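Local coordinates for hypothetical protein (Giardia lamblia, PDB 3I3F) that is of unknown function but belongs to the YjgF-like endoribonuclease L-PSP family, forms a trimer, and probably binds or processes small metabolites as its relatives do, at residues 67-72 and 77-82; 21-24 and 30-33; 52-57 and 61-66. One frame throughout, in Å; residues are numbered along the deposited sequence. Where two conformers were deposited one is given.

Contact 1: residues 67-72 and 77-82; sequences NIRKCL and SGLDYI
Leu72 and Ile82 meet with their side chains at about a right angle, the CD1 methyl of Leu72 set against CG1 of Ile82 at 3.4 Å, tighter than usual for two carbons. CG of Leu72 lies anti to its carbonyl carbon (chi1 -69°), which carries its branched end across to residues 77-82. Ile68, one turn earlier on the helix, also stands crosswise: its CG2 branch faces both CD2 of Leu79, at 4.1 Å, and CD1 of Ile82. Leu79 slants over the aliphatic part of Arg69, with CD1 3.8 Å from Arg69 CG, while the guanidinium turns away to salt bridges with Asp66 and Glu73. This is the turn from the long helix 56-74 into strand 82-90 of the alpha/beta YjgF-like fold, where the helix lies against the sheet; Val39, Leu41, Val133 and Val136 continue the apolar layer. At Leu72 the backbones also join directly, Ser77 N donating to Leu72 O over 2.7 Å in a rather bent bond (137° at the hydrogen). The hydroxyl of Ser77 bonds to the carbonyl of Ala139 on strand 131-139, whereas Gly78 N is buried without a partner in the model.

Contact 2: residues 21-24 and 30-33; sequences PDVV and GQIA
The carboxamide of Gln31 has CB and CG1 of Val23 over one face near its nitrogen, 3.6 and 3.7 Å from Gln31 NE2, and the sulfur of Cys71, from helix 56-74, on that same face. At its edges NE2 is presented to two successive carbonyl groups, those of Val23 and Val24, while OE1 accepts from the backbone N of Cys20. The oxygen of Val24 lies almost in the amide plane, only 5° out of it, at 3.0 Å from Gln31 NE2, and the N-H points at it fairly straight (154°). Relative to the carbonyl, the approach is less regular: NE2 stands above the plane of the Val24 C=O group and not on a lone pair. The second bond, from Gln31 NE2 to Val23 O, is equally long at 3.0 Å but bent and weak. The nearest CA atoms, of Val24 and Gln31, are 8.5 Å apart; the side chain spans this with CG anti to the backbone N (chi1 -163°) and the rest extended. With partners at both its oxygen and its nitrogen, the buried amide is fixed in its rotation. Val23 also rests on Lys70 of helix 56-74. A side-chain amide thus ties an irregular loop to the residue just before strand 32-35, bridging the connection from strand 16-18 within the YjgF-like fold, near a bound pentanoic acid, about 7 Å from the side chain of Val24, whose pocket includes Phe26, Val29 and Gly43.

Contact 3: residues 52-57 and 61-66; sequences TLHKGL and TRQTFD
Leu57 and Thr61 are joined by an i to i+4 hydrogen bond near the N-terminal end of helix 56-74, and His54, in the loop leading into that helix, reaches forward to Gln63. The long helix packs against the sheet of the YjgF-like fold. Among the hydrogen bonds, Leu57 O takes two from one residue. Thr61 N donates to Leu57 O at 2.9 Å with an angle of 151° at the hydrogen, and Thr61 OG1 donates to the same oxygen at 2.7 Å. The two donors come from opposite faces of the carbonyl plane, the hydroxyl standing well above it. This side-chain bond back to the preceding turn is open to Thr61 because OG1 is anti to the carbonyl carbon (chi1 -62°), beside the backbone N. It satisfies the hydroxyl in a buried setting. Van der Waals contact follows from the same placement: CD2 of Leu57 comes 3.5 Å from Thr61 OG1, with CD1 a little farther off, and both residues pack on Phe101 of helix 95-108. Contact between flat groups links the loop to the next turn. The carboxamide of Gln63 meets one face of the His54 imidazole steeply inclined, not stacked, the two planes 66° apart. The polar ends are engaged outside this pair, NE2 of His54 with the carboxylate of Asp48 and NE2 of Gln63 with OD1 of Asn67. Folded at its second torsion, the glutamine chain leads with OE1 over the CE1-NE2 side of that face, where it lies 3.2 Å from His54 CE1 and 3.3 Å from His54 NE2, the latter without a hydrogen bond.

In the fold
Along the chain the contacts follow in series: contact 2 closes first, then contact 3, then contact 1. Helix 56-74 relates all three. Contact 3 covers its beginning and contact 1 its later turns and exit toward strand 82-90, their centres 16 Å apart and their segments adjoining at residues 66 and 67. Contact 2 sits beside the helix, 12 Å from contact 1, and touches it directly through the Lys70 NZ to Asp22 OD2 salt bridge (2.9 Å) and packing of Cys71 on Ile32. Contacts 2 and 3 do not touch. Together they mark the helix's entry, its flank toward the 21-24 loop, and its exit toward strand 82-90 in this trimeric protein.

Contact 1: residues 67-72 and 77-82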
# COMPACT_ATOMS: atom_id res chain seq x y z
N ASN A 67 -15.66 -11.68 2.09
CA ASN A 67 -15.97 -10.25 2.05
C ASN A 67 -15.42 -9.58 0.79
O ASN A 67 -16.13 -8.83 0.12
CB ASN A 67 -15.41 -9.53 3.29
CG ASN A 67 -16.13 -9.90 4.57
OD1 ASN A 67 -17.20 -10.51 4.55
ND2 ASN A 67 -15.55 -9.52 5.70
N ILE A 68 -14.16 -9.86 0.48
CA ILE A 68 -13.52 -9.32 -0.72
C ILE A 68 -14.24 -9.77 -1.99
O ILE A 68 -14.51 -8.95 -2.87
CB ILE A 68 -12.02 -9.72 -0.78
CG1 ILE A 68 -11.24 -8.98 0.31
CG2 ILE A 68 -11.43 -9.39 -2.15
CD1 ILE A 68 -9.85 -9.54 0.55
N ARG A 69 -14.56 -11.06 -2.08
CA ARG A 69 -15.28 -11.59 -3.24
C ARG A 69 -16.62 -10.89 -3.44
O ARG A 69 -16.94 -10.45 -4.54
CB ARG A 69 -15.50 -13.10 -3.09
CG ARG A 69 -16.18 -13.76 -4.29
CD ARG A 69 -16.56 -15.21 -4.03
NE ARG A 69 -17.50 -15.35 -2.92
CZ ARG A 69 -18.81 -15.10 -2.99
NH1 ARG A 69 -19.38 -14.70 -4.12
NH2 ARG A 69 -19.57 -15.26 -1.90
N LYS A 70 -17.39 -10.78 -2.36
CA LYS A 70 -18.71 -10.14 -2.43
C LYS A 70 -18.62 -8.67 -2.82
O LYS A 70 -19.39 -8.20 -3.65
CB LYS A 70 -19.46 -10.29 -1.10
CG LYS A 70 -19.93 -11.71 -0.83
CD LYS A 70 -20.69 -11.78 0.48
CE LYS A 70 -21.08 -13.21 0.82
NZ LYS A 70 -21.51 -13.35 2.24
N CYS A 71 -17.67 -7.94 -2.23
CA CYS A 71 -17.47 -6.54 -2.58
C CYS A 71 -17.12 -6.36 -4.05
O CYS A 71 -17.70 -5.51 -4.73
CB CYS A 71 -16.38 -5.91 -1.71
SG CYS A 71 -16.88 -5.59 -0.01
N LEU A 72 -16.17 -7.16 -4.54
CA LEU A 72 -15.73 -7.05 -5.93
C LEU A 72 -16.85 -7.39 -6.91
O LEU A 72 -17.03 -6.69 -7.90
CB LEU A 72 -14.50 -7.93 -6.19
CG LEU A 72 -13.22 -7.46 -5.50
CD1 LEU A 72 -12.09 -8.45 -5.73
CD2 LEU A 72 -12.82 -6.08 -6.01
N SER A 77 -16.81 -6.60 -10.63
CA SER A 77 -15.47 -7.16 -10.71
C SER A 77 -15.52 -8.59 -10.17
O SER A 77 -16.57 -9.24 -10.20
CB SER A 77 -14.49 -6.29 -9.91
OG SER A 77 -13.14 -6.69 -10.10
N GLY A 78 -14.39 -9.10 -9.68
CA GLY A 78 -14.35 -10.44 -9.10
C GLY A 78 -12.95 -10.78 -8.66
O GLY A 78 -12.01 -10.05 -8.96
N LEU A 79 -12.80 -11.90 -7.95
CA LEU A 79 -11.50 -12.34 -7.46
C LEU A 79 -10.48 -12.51 -8.59
O LEU A 79 -9.31 -12.17 -8.43
CB LEU A 79 -11.62 -13.67 -6.70
CG LEU A 79 -12.37 -13.62 -5.36
CD1 LEU A 79 -12.63 -15.03 -4.85
CD2 LEU A 79 -11.59 -12.81 -4.33
N ASP A 80 -10.93 -13.03 -9.73
CA ASP A 80 -10.07 -13.24 -10.90
C ASP A 80 -9.67 -11.94 -11.62
O ASP A 80 -8.87 -11.98 -12.56
CB ASP A 80 -10.70 -14.24 -11.88
CG ASP A 80 -12.09 -13.85 -12.33
OD1 ASP A 80 -12.83 -13.21 -11.54
OD2 ASP A 80 -12.47 -14.20 -13.47
N TYR A 81 -10.22 -10.81 -11.19
CA TYR A 81 -9.87 -9.50 -11.75
C TYR A 81 -8.96 -8.68 -10.83
O TYR A 81 -8.59 -7.56 -11.18
CB TYR A 81 -11.13 -8.71 -12.10
CG TYR A 81 -11.89 -9.30 -13.25
CD1 TYR A 81 -11.70 -8.83 -14.55
CD2 TYR A 81 -12.78 -10.35 -13.06
CE1 TYR A 81 -12.40 -9.38 -15.62
CE2 TYR A 81 -13.48 -10.91 -14.12
CZ TYR A 81 -13.28 -10.42 -15.40
OH TYR A 81 -13.98 -10.97 -16.45
N ILE A 82 -8.60 -9.23 -9.67
CA ILE A 82 -7.68 -8.56 -8.76
C ILE A 82 -6.29 -8.49 -9.40
O ILE A 82 -5.78 -9.49 -9.89
CB ILE A 82 -7.57 -9.29 -7.40
CG1 ILE A 82 -8.90 -9.20 -6.65
CG2 ILE A 82 -6.46 -8.69 -6.55
CD1 ILE A 82 -8.94 -10.07 -5.41

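Contact 2: residues 21-24 and 30-33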
# COMPACT_ATOMS: atom_id res chain seq x y z
N PRO A 21 -24.37 -4.49 0.71
CA PRO A 21 -25.17 -4.70 1.92
C PRO A 21 -24.93 -6.04 2.64
O PRO A 21 -25.36 -6.18 3.78
CB PRO A 21 -26.61 -4.60 1.42
CG PRO A 21 -26.55 -4.88 -0.03
CD PRO A 21 -25.21 -4.41 -0.50
N ASP A 22 -24.25 -6.98 1.98
CA ASP A 22 -23.98 -8.30 2.58
C ASP A 22 -22.58 -8.37 3.20
O ASP A 22 -22.15 -9.43 3.65
CB ASP A 22 -24.14 -9.40 1.53
CG ASP A 22 -24.24 -10.79 2.16
OD1 ASP A 22 -24.69 -10.89 3.32
OD2 ASP A 22 -23.87 -11.78 1.48
N VAL A 23 -21.88 -7.24 3.24
CA VAL A 23 -20.54 -7.18 3.84
C VAL A 23 -20.49 -6.07 4.88
O VAL A 23 -21.01 -4.97 4.66
CB VAL A 23 -19.45 -6.96 2.77
CG1 VAL A 23 -18.07 -6.88 3.42
CG2 VAL A 23 -19.49 -8.08 1.73
N VAL A 24 -19.87 -6.37 6.02
CA VAL A 24 -19.72 -5.40 7.11
C VAL A 24 -19.11 -4.08 6.62
O VAL A 24 -18.20 -4.07 5.79
CB VAL A 24 -18.88 -5.98 8.28
CG1 VAL A 24 -17.44 -6.25 7.84
CG2 VAL A 24 -18.91 -5.06 9.48
N GLY A 30 -14.13 3.60 3.79
CA GLY A 30 -14.78 3.35 2.51
C GLY A 30 -14.60 1.88 2.18
O GLY A 30 -13.49 1.36 2.21
N GLN A 31 -15.71 1.21 1.89
CA GLN A 31 -15.68 -0.23 1.65
C GLN A 31 -15.20 -0.52 0.22
O GLN A 31 -14.36 -1.39 0.00
CB GLN A 31 -17.07 -0.82 1.87
CG GLN A 31 -17.10 -2.32 2.03
CD GLN A 31 -18.50 -2.87 1.88
OE1 GLN A 31 -19.07 -2.81 0.80
NE2 GLN A 31 -19.07 -3.39 2.97
N ILE A 32 -15.76 0.21 -0.73
CA ILE A 32 -15.52 0.01 -2.16
C ILE A 32 -15.46 1.37 -2.84
O ILE A 32 -16.31 2.22 -2.59
CB ILE A 32 -16.67 -0.78 -2.82
CG1 ILE A 32 -16.98 -2.08 -2.06
CG2 ILE A 32 -16.35 -1.09 -4.28
CD1 ILE A 32 -18.19 -2.81 -2.59
N ALA A 33 -14.46 1.58 -3.69
CA ALA A 33 -14.40 2.76 -4.55
C ALA A 33 -14.16 2.32 -5.99
O ALA A 33 -13.36 1.43 -6.24
CB ALA A 33 -13.31 3.70 -4.09

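Contact 3: residues 52-57 and 61-66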
# COMPACT_ATOMS: atom_id res chain seq x y z
N THR A 52 -19.83 -9.98 13.75
CA THR A 52 -19.13 -10.96 14.58
C THR A 52 -17.76 -11.28 13.98
O THR A 52 -17.66 -11.68 12.82
CB THR A 52 -19.94 -12.27 14.69
OG1 THR A 52 -21.21 -11.99 15.30
CG2 THR A 52 -19.19 -13.29 15.53
N LEU A 53 -16.72 -11.10 14.79
CA LEU A 53 -15.36 -11.49 14.42
C LEU A 53 -15.22 -13.00 14.61
O LEU A 53 -15.41 -13.51 15.71
CB LEU A 53 -14.34 -10.76 15.29
CG LEU A 53 -12.86 -11.06 15.03
CD1 LEU A 53 -12.44 -10.62 13.63
CD2 LEU A 53 -11.99 -10.39 16.08
N HIS A 54 -14.90 -13.71 13.53
CA HIS A 54 -14.78 -15.16 13.58
C HIS A 54 -13.55 -15.59 14.38
O HIS A 54 -12.60 -14.81 14.55
CB HIS A 54 -14.74 -15.75 12.16
CG HIS A 54 -16.08 -15.75 11.48
ND1 HIS A 54 -16.49 -16.77 10.64
CD2 HIS A 54 -17.11 -14.88 11.55
CE1 HIS A 54 -17.71 -16.51 10.20
NE2 HIS A 54 -18.11 -15.37 10.74
N LYS A 55 -13.59 -16.82 14.89
CA LYS A 55 -12.58 -17.31 15.82
C LYS A 55 -11.46 -18.06 15.11
O LYS A 55 -11.71 -19.03 14.39
CB LYS A 55 -13.23 -18.23 16.86
N GLY A 56 -10.23 -17.61 15.32
CA GLY A 56 -9.05 -18.29 14.78
C GLY A 56 -8.64 -17.79 13.41
O GLY A 56 -9.44 -17.19 12.68
N LEU A 57 -7.39 -18.08 13.06
CA LEU A 57 -6.80 -17.62 11.80
C LEU A 57 -7.57 -18.13 10.58
O LEU A 57 -7.86 -17.36 9.67
CB LEU A 57 -5.34 -18.07 11.73
CG LEU A 57 -4.49 -17.69 10.50
CD1 LEU A 57 -4.75 -18.64 9.33
CD2 LEU A 57 -4.71 -16.24 10.09
N THR A 61 -9.62 -15.82 7.98
CA THR A 61 -9.10 -15.78 6.62
C THR A 61 -10.20 -16.07 5.60
O THR A 61 -10.34 -15.34 4.61
CB THR A 61 -7.94 -16.78 6.43
OG1 THR A 61 -6.86 -16.41 7.30
CG2 THR A 61 -7.44 -16.78 4.99
N ARG A 62 -11.00 -17.10 5.83
CA ARG A 62 -12.09 -17.45 4.93
C ARG A 62 -13.12 -16.32 4.84
O ARG A 62 -13.59 -15.98 3.75
CB ARG A 62 -12.77 -18.75 5.37
CG ARG A 62 -11.91 -19.99 5.20
CD ARG A 62 -12.64 -21.25 5.65
NE ARG A 62 -11.81 -22.45 5.51
CZ ARG A 62 -11.65 -23.12 4.37
NH1 ARG A 62 -12.26 -22.71 3.27
NH2 ARG A 62 -10.88 -24.20 4.34
N GLN A 63 -13.46 -15.73 5.98
CA GLN A 63 -14.42 -14.63 6.02
C GLN A 63 -13.88 -13.39 5.31
O GLN A 63 -14.62 -12.70 4.61
CB GLN A 63 -14.80 -14.29 7.46
CG GLN A 63 -15.89 -13.23 7.59
CD GLN A 63 -17.22 -13.70 7.04
OE1 GLN A 63 -17.78 -14.69 7.51
NE2 GLN A 63 -17.74 -12.98 6.05
N THR A 64 -12.59 -13.11 5.48
CA THR A 64 -11.95 -11.96 4.83
C THR A 64 -12.06 -12.05 3.31
O THR A 64 -12.45 -11.08 2.66
CB THR A 64 -10.47 -11.83 5.23
OG1 THR A 64 -10.38 -11.57 6.64
CG2 THR A 64 -9.79 -10.70 4.47
N PHE A 65 -11.74 -13.20 2.75
CA PHE A 65 -11.79 -13.35 1.30
C PHE A 65 -13.21 -13.49 0.76
O PHE A 65 -13.47 -13.11 -0.38
CB PHE A 65 -10.87 -14.48 0.83
CG PHE A 65 -9.42 -14.10 0.85
CD1 PHE A 65 -8.92 -13.20 -0.08
CD2 PHE A 65 -8.56 -14.60 1.82
CE1 PHE A 65 -7.59 -12.82 -0.06
CE2 PHE A 65 -7.23 -14.23 1.84
CZ PHE A 65 -6.74 -13.33 0.91
N ASP A 66 -14.13 -13.99 1.58
CA ASP A 66 -15.55 -13.96 1.23
C ASP A 66 -16.04 -12.51 1.12
O ASP A 66 -16.75 -12.16 0.18
CB ASP A 66 -16.39 -14.73 2.25
CG ASP A 66 -17.81 -14.99 1.77
OD1 ASP A 66 -17.98 -15.51 0.65
OD2 ASP A 66 -18.76 -14.67 2.52